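Local coordinates for protein carbonic anhydrase (Sordaria macrospora, PDB 4O1J) that probably catalyses the reversible hydration of carbon dioxide to hydrogencarbonate and a proton as a tetrameric, zinc-dependent enzyme of the beta class, at residues 137-140 with 141-144; 153-156 with 157-161; 37-40 with 41-45. All blocks are in the same frame, centred on the assembly; numbering follows the deposited sequence.

Interaction 1: 137-140 with 141-144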
loop_
_atom_site.group_PDB
_atom_site.type_symbol
_atom_site.label_atom_id
_atom_site.label_comp_id
_atom_site.label_asym_id
_atom_site.label_seq_id
_atom_site.Cartn_x
_atom_site.Cartn_y
_atom_site.Cartn_z
ATOM N N PRO A 137 5.941 2.059 11.803
ATOM C CA PRO A 137 5.986 3.454 12.274
ATOM C C PRO A 137 5.706 3.619 13.774
ATOM O O PRO A 137 6.061 4.657 14.341
ATOM C CB PRO A 137 4.893 4.145 11.444
ATOM C CG PRO A 137 4.005 3.047 10.975
ATOM C CD PRO A 137 4.912 1.875 10.762
ATOM N N LEU A 138 5.082 2.622 14.399
ATOM C CA LEU A 138 4.892 2.620 15.851
ATOM C C LEU A 138 6.176 2.156 16.538
ATOM O O LEU A 138 6.537 2.642 17.611
ATOM C CB LEU A 138 3.716 1.726 16.252
ATOM C CG LEU A 138 2.616 2.338 17.126
ATOM C CD1 LEU A 138 1.658 1.263 17.613
ATOM C CD2 LEU A 138 3.206 3.099 18.297
ATOM N N LYS A 139 6.852 1.200 15.908
ATOM C CA LYS A 139 8.156 0.735 16.367
ATOM C C LYS A 139 9.164 1.875 16.255
ATOM O O LYS A 139 10.081 1.989 17.067
ATOM C CB LYS A 139 8.610 -0.478 15.547
ATOM C CG LYS A 139 9.496 -1.469 16.290
ATOM C CD LYS A 139 8.643 -2.539 16.979
ATOM C CE LYS A 139 9.459 -3.730 17.477
ATOM N NZ LYS A 139 10.708 -3.350 18.194
ATOM N N THR A 140 8.975 2.738 15.257
ATOM C CA THR A 140 9.841 3.902 15.091
ATOM C C THR A 140 9.631 4.900 16.217
ATOM O O THR A 140 10.584 5.479 16.726
ATOM C CB THR A 140 9.604 4.600 13.734
ATOM O OG1 THR A 140 9.991 3.721 12.672
ATOM C CG2 THR A 140 10.427 5.877 13.634
ATOM N N VAL A 141 8.381 5.078 16.624
ATOM C CA VAL A 141 8.064 5.926 17.770
ATOM C C VAL A 141 8.657 5.319 19.048
ATOM O O VAL A 141 9.089 6.040 19.951
ATOM C CB VAL A 141 6.540 6.122 17.915
ATOM C CG1 VAL A 141 6.204 6.842 19.210
ATOM C CG2 VAL A 141 6.011 6.911 16.734
ATOM N N ARG A 142 8.692 3.991 19.105
ATOM C CA ARG A 142 9.278 3.284 20.240
ATOM C C ARG A 142 10.742 3.651 20.394
ATOM O O ARG A 142 11.204 3.982 21.488
ATOM C CB ARG A 142 9.148 1.768 20.066
ATOM C CG ARG A 142 9.114 0.987 21.364
ATOM C CD ARG A 142 10.012 -0.230 21.314
ATOM N NE ARG A 142 11.381 0.124 21.663
ATOM C CZ ARG A 142 11.847 0.174 22.910
ATOM N NH1 ARG A 142 11.051 -0.119 23.931
ATOM N NH2 ARG A 142 13.111 0.514 23.137
ATOM N N TYR A 143 11.457 3.608 19.275
ATOM C CA TYR A 143 12.898 3.819 19.253
ATOM C C TYR A 143 13.273 5.242 19.640
ATOM O O TYR A 143 14.293 5.471 20.286
ATOM C CB TYR A 143 13.449 3.517 17.859
ATOM C CG TYR A 143 13.274 2.082 17.407
ATOM C CD1 TYR A 143 13.104 1.052 18.329
ATOM C CD2 TYR A 143 13.290 1.756 16.053
ATOM C CE1 TYR A 143 12.951 -0.262 17.913
ATOM C CE2 TYR A 143 13.138 0.446 15.627
ATOM C CZ TYR A 143 12.970 -0.560 16.561
ATOM O OH TYR A 143 12.818 -1.865 16.144
ATOM N N ASN A 144 12.442 6.200 19.242
ATOM C CA ASN A 144 12.753 7.607 19.461
ATOM C C ASN A 144 12.370 8.092 20.854
ATOM O O ASN A 144 12.766 9.180 21.268
ATOM C CB ASN A 144 12.044 8.474 18.417
ATOM C CG ASN A 144 12.417 8.103 16.994
ATOM O OD1 ASN A 144 13.479 7.533 16.746
ATOM N ND2 ASN A 144 11.536 8.427 16.048
#
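Val141 and Leu138 share the tightly packed flank of helix 136-144, where both are buried against helix 155-176: Leu138 lies on Ile162 and Asn166, Val141 on Ile162 and Leu165. Val141 places CG2 beside its own backbone N and opposite the carbonyl carbon, which brings this methyl to 3.3 Å from Pro137 O, the acceptor of the Val141 N-H. Arg142 N repeats the i to i+4 pattern with Leu138 O at 2.9 Å. The other flank is looser and more polar. Here Lys139 bends at chi2 (90°) and again at chi4, and crosses the side chain of Tyr143 at a slant. Its CG passes 3.6 Å from Tyr143 CZ, and its NZ donates a hydrogen bond of 3.3 Å to Tyr143 OH; a long, weak ion pair links the same ammonium group to Asp124. Lys139 O lies over the centre of the Tyr143 ring while accepting a hydrogen bond from Tyr143 N at 3.1 Å, so ring and amide gather round one carbonyl. Thr140 turns OG1 back to Leu136 O, and its CG2 runs alongside the amide of the exposed Asn144, 3.7 Å from ND2. Thr140 and Tyr143 also pack on Asn176 of the second subunit. Such a division is typical of an amphipathic helix, and its apolar flank packs on helix 155-176 near the metal site, the Leu138 side chain about 8 Å from the bound zinc.

Interaction 2: 153-156 with 157-161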
loop_
_atom_site.group_PDB
_atom_site.type_symbol
_atom_site.label_atom_id
_atom_site.label_comp_id
_atom_site.label_asym_id
_atom_site.label_seq_id
_atom_site.Cartn_x
_atom_site.Cartn_y
_atom_site.Cartn_z
ATOM N N THR A 153 7.594 2.109 34.985
ATOM C CA THR A 153 7.632 0.839 35.703
ATOM C C THR A 153 6.377 0.013 35.446
ATOM O O THR A 153 6.438 -1.215 35.402
ATOM C CB THR A 153 7.802 1.045 37.225
ATOM O OG1 THR A 153 6.687 1.778 37.748
ATOM C CG2 THR A 153 9.086 1.801 37.522
ATOM N N ASP A 154 5.241 0.685 35.290
ATOM C CA ASP A 154 3.979 -0.002 35.022
ATOM C C ASP A 154 3.829 -0.321 33.532
ATOM O O ASP A 154 3.952 0.558 32.677
ATOM C CB ASP A 154 2.788 0.831 35.506
ATOM C CG ASP A 154 1.474 0.059 35.459
ATOM O OD1 ASP A 154 1.503 -1.186 35.516
ATOM O OD2 ASP A 154 0.407 0.698 35.370
ATOM N N GLU A 155 3.572 -1.589 33.235
ATOM C CA GLU A 155 3.452 -2.061 31.860
ATOM C C GLU A 155 2.271 -1.411 31.129
ATOM O O GLU A 155 2.387 -1.009 29.963
ATOM C CB GLU A 155 3.296 -3.583 31.855
ATOM C CG GLU A 155 4.119 -4.316 30.824
ATOM C CD GLU A 155 3.244 -4.916 29.740
ATOM O OE1 GLU A 155 2.009 -4.707 29.798
ATOM O OE2 GLU A 155 3.785 -5.590 28.834
ATOM N N LYS A 156 1.144 -1.282 31.828
ATOM C CA LYS A 156 -0.078 -0.768 31.219
ATOM C C LYS A 156 0.049 0.718 30.892
ATOM O O LYS A 156 -0.515 1.196 29.903
ATOM C CB LYS A 156 -1.266 -1.007 32.149
ATOM C CG LYS A 156 -1.633 -2.467 32.307
ATOM C CD LYS A 156 -2.786 -2.650 33.287
ATOM C CE LYS A 156 -3.182 -4.119 33.409
ATOM N NZ LYS A 156 -4.371 -4.325 34.292
ATOM N N GLU A 157 0.834 1.431 31.699
ATOM C CA GLU A 157 1.044 2.862 31.498
ATOM C C GLU A 157 2.099 3.087 30.414
ATOM O O GLU A 157 2.152 4.149 29.785
ATOM C CB GLU A 157 1.457 3.543 32.808
ATOM C CG GLU A 157 0.368 3.573 33.887
ATOM C CD GLU A 157 -0.894 4.312 33.451
ATOM O OE1 GLU A 157 -0.770 5.349 32.768
ATOM O OE2 GLU A 157 -2.012 3.859 33.795
ATOM N N ARG A 158 2.923 2.070 30.184
ATOM C CA ARG A 158 3.909 2.123 29.116
ATOM C C ARG A 158 3.186 1.930 27.784
ATOM O O ARG A 158 3.458 2.633 26.798
ATOM C CB ARG A 158 4.992 1.053 29.307
ATOM C CG ARG A 158 6.237 1.272 28.457
ATOM C CD ARG A 158 7.236 0.127 28.579
ATOM N NE ARG A 158 7.751 -0.036 29.935
ATOM C CZ ARG A 158 7.497 -1.088 30.709
ATOM N NH1 ARG A 158 6.733 -2.077 30.261
ATOM N NH2 ARG A 158 8.008 -1.156 31.931
ATOM N N VAL A 159 2.246 0.986 27.769
ATOM C CA VAL A 159 1.440 0.734 26.579
ATOM C C VAL A 159 0.565 1.946 26.264
ATOM O O VAL A 159 0.460 2.367 25.103
ATOM C CB VAL A 159 0.573 -0.522 26.755
ATOM C CG1 VAL A 159 -0.441 -0.647 25.619
ATOM C CG2 VAL A 159 1.459 -1.753 26.843
ATOM N N ILE A 160 -0.023 2.529 27.311
ATOM C CA ILE A 160 -0.830 3.736 27.159
ATOM C C ILE A 160 0.034 4.862 26.591
ATOM O O ILE A 160 -0.368 5.561 25.650
ATOM C CB ILE A 160 -1.455 4.186 28.514
ATOM C CG1 ILE A 160 -2.577 3.239 28.941
ATOM C CG2 ILE A 160 -2.012 5.599 28.419
ATOM C CD1 ILE A 160 -3.124 3.528 30.314
ATOM N N ARG A 161 1.241 5.008 27.132
ATOM C CA ARG A 161 2.112 6.093 26.701
ATOM C C ARG A 161 2.509 5.953 25.231
ATOM O O ARG A 161 2.393 6.912 24.454
ATOM C CB ARG A 161 3.360 6.160 27.573
ATOM C CG ARG A 161 4.217 7.362 27.269
ATOM C CD ARG A 161 3.376 8.623 27.402
ATOM N NE ARG A 161 4.076 9.808 26.919
ATOM C CZ ARG A 161 3.471 10.922 26.512
ATOM N NH1 ARG A 161 2.145 10.998 26.507
ATOM N NH2 ARG A 161 4.195 11.952 26.084
HETATM O O HOH W 1 -1.998 1.147 35.382
#
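Asp154 and Glu157 lean across each other at the start of helix 155-176, their carboxylate planes 31° apart. Asp154, at the N-cap position, swings CG anti to its backbone N (chi1 -170°), and OD2 thereby reaches Glu157 CG at 3.2 Å. Glu157 bends at chi2 and carries its carboxylate past that atom, leaving OE2 4.3 Å from Asp154 OD2. A water modelled near both oxygens, 3.1 Å from Glu157 OE2, may bridge these like charges, but its very short distance to the aspartate makes its place doubtful. The backbone carbonyl of Asp154 accepts only weak bonds, from Glu157 N and Arg158 N. An alanine in place of Asp154 would take away the carboxylate at the N-cap position and would probably leave the Glu157 side chain without the group it leans on, freer to turn. Glu155 and Arg158 instead cross at about a right angle, carboxylate and guanidinium planes 85° apart. Glu155 CG meets the guanidinium at its edge, 3.5 Å from Arg158 NH1, while Asp154 O lies over one face. The charged ends do not meet, Glu155 OE2 being 4.8 Å from Arg158 NH1, and the guanidinium makes weak hydrogen bonds to the carbonyls of Leu149 and Ile152. One turn on, Val159 N bonds to Glu155 O at 3.0 Å, and its buried side chain packs on Ala118 and Leu122 of helix 116-122, while Ile160 rests on Ser113, just past strand 106-112.

Interaction 3: 37-40 with 41-45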
loop_
_atom_site.group_PDB
_atom_site.type_symbol
_atom_site.label_atom_id
_atom_site.label_comp_id
_atom_site.label_asym_id
_atom_site.label_seq_id
_atom_site.Cartn_x
_atom_site.Cartn_y
_atom_site.Cartn_z
ATOM N N PRO A 37 -40.525 6.158 12.090
ATOM C CA PRO A 37 -40.826 5.570 10.781
ATOM C C PRO A 37 -40.105 6.261 9.621
ATOM O O PRO A 37 -40.105 5.717 8.518
ATOM C CB PRO A 37 -42.345 5.745 10.660
ATOM C CG PRO A 37 -42.676 6.865 11.593
ATOM C CD PRO A 37 -41.729 6.698 12.740
ATOM N N HIS A 38 -39.505 7.426 9.863
ATOM C CA HIS A 38 -38.813 8.167 8.803
ATOM C C HIS A 38 -37.301 8.125 8.957
ATOM O O HIS A 38 -36.574 8.728 8.173
ATOM C CB HIS A 38 -39.280 9.625 8.754
ATOM C CG HIS A 38 -40.690 9.788 8.290
ATOM N ND1 HIS A 38 -41.708 10.198 9.123
ATOM C CD2 HIS A 38 -41.257 9.578 7.078
ATOM C CE1 HIS A 38 -42.840 10.243 8.443
ATOM N NE2 HIS A 38 -42.594 9.870 7.200
ATOM N N PHE A 39 -36.834 7.409 9.969
ATOM C CA PHE A 39 -35.412 7.332 10.269
ATOM C C PHE A 39 -34.639 6.694 9.110
ATOM O O PHE A 39 -33.667 7.264 8.589
ATOM C CB PHE A 39 -35.211 6.541 11.562
ATOM C CG PHE A 39 -33.789 6.162 11.838
ATOM C CD1 PHE A 39 -32.866 7.119 12.235
ATOM C CD2 PHE A 39 -33.382 4.843 11.733
ATOM C CE1 PHE A 39 -31.550 6.769 12.506
ATOM C CE2 PHE A 39 -32.074 4.483 12.002
ATOM C CZ PHE A 39 -31.155 5.448 12.387
ATOM N N PHE A 40 -35.088 5.510 8.704
ATOM C CA PHE A 40 -34.432 4.773 7.632
ATOM C C PHE A 40 -34.613 5.382 6.233
ATOM O O PHE A 40 -33.652 5.427 5.466
ATOM C CB PHE A 40 -34.904 3.318 7.637
ATOM C CG PHE A 40 -34.364 2.518 8.787
ATOM C CD1 PHE A 40 -32.996 2.387 8.969
ATOM C CD2 PHE A 40 -35.223 1.896 9.686
ATOM C CE1 PHE A 40 -32.493 1.660 10.029
ATOM C CE2 PHE A 40 -34.726 1.161 10.747
ATOM C CZ PHE A 40 -33.360 1.041 10.919
ATOM N N PRO A 41 -35.834 5.833 5.883
ATOM C CA PRO A 41 -35.934 6.454 4.561
ATOM C C PRO A 41 -35.077 7.709 4.434
ATOM O O PRO A 41 -34.556 7.990 3.352
ATOM C CB PRO A 41 -37.423 6.796 4.455
ATOM C CG PRO A 41 -38.079 5.775 5.285
ATOM C CD PRO A 41 -37.171 5.647 6.475
ATOM N N LYS A 42 -34.933 8.446 5.530
ATOM C CA LYS A 42 -34.117 9.651 5.529
ATOM C C LYS A 42 -32.632 9.288 5.502
ATOM O O LYS A 42 -31.823 9.996 4.894
ATOM C CB LYS A 42 -34.466 10.520 6.739
ATOM C CG LYS A 42 -33.766 11.864 6.797
ATOM C CD LYS A 42 -34.199 12.628 8.047
ATOM C CE LYS A 42 -33.421 13.927 8.228
ATOM N NZ LYS A 42 -33.812 14.625 9.488
ATOM N N LEU A 43 -32.285 8.175 6.149
ATOM C CA LEU A 43 -30.919 7.658 6.102
ATOM C C LEU A 43 -30.509 7.298 4.687
ATOM O O LEU A 43 -29.385 7.564 4.264
ATOM C CB LEU A 43 -30.765 6.415 6.972
ATOM C CG LEU A 43 -29.997 6.574 8.277
ATOM C CD1 LEU A 43 -29.489 5.223 8.744
ATOM C CD2 LEU A 43 -28.868 7.567 8.124
ATOM N N ALA A 44 -31.430 6.674 3.968
ATOM C CA ALA A 44 -31.155 6.202 2.627
ATOM C C ALA A 44 -31.028 7.346 1.624
ATOM O O ALA A 44 -30.537 7.145 0.508
ATOM C CB ALA A 44 -32.238 5.238 2.192
ATOM N N GLY A 45 -31.452 8.541 2.029
ATOM C CA GLY A 45 -31.416 9.701 1.154
ATOM C C GLY A 45 -30.021 10.242 0.902
ATOM O O GLY A 45 -29.721 10.760 -0.174
#
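Leu43 meets the turn before it from its first side-chain atom onward. CB faces two successive carbonyl oxygens, 3.4 Å from both Phe39 O and Phe40 O. CG comes next, 3.7 Å from Phe39 O and over one face of the Phe39 ring. At the tip CD1 reaches Phe39 CZ at 4.0 Å, the two side chains lying alongside and pointing the same way. Phe39 gets there with CG anti to its backbone N (chi1 169°), and its ring also has a cation-pi contact with Lys32 of helix 16-35. Phe39 CD2 stands over the centre of the Phe40 ring, which itself packs on Lys32 and Ala33. Backbone bonds hold the turn: Leu43 N to Phe39 O at 2.9 Å and Lys42 N to His38 O at 3.1 Å. Pro41, with no N-H to give, sets CD 3.6 Å from Pro37 O. Toward the third subunit, Leu43 lies on Ile198 of that chain and Leu43 O accepts a hydrogen bond from its Arg60. A proline in the first turn, where no helical N-H is needed, is a familiar feature of helix starts, and the short helix 39-43 here joins helix 16-35 to the sheet at a subunit interface of the tetramer.

How the interactions relate
All three contacts are local turns of helix, yet their surroundings differ. Interactions 1 and 2 lie on the same side of the chain's centre, their own centres 15 Å apart, without touching; both come near the zinc, and interaction 1 packs on helix 155-176, whose first turns form interaction 2. Interaction 3 lies across the chain, about 45 Å, centre to centre, from either. Interaction 1 is partly buried, apolar on one flank and polar on the other. Interaction 2 is a surface contact dominated by charges, with no other subunit against it. Interaction 3, also partly buried, is mainly aromatic and aliphatic, and meets the third subunit, whereas interaction 1 meets the second.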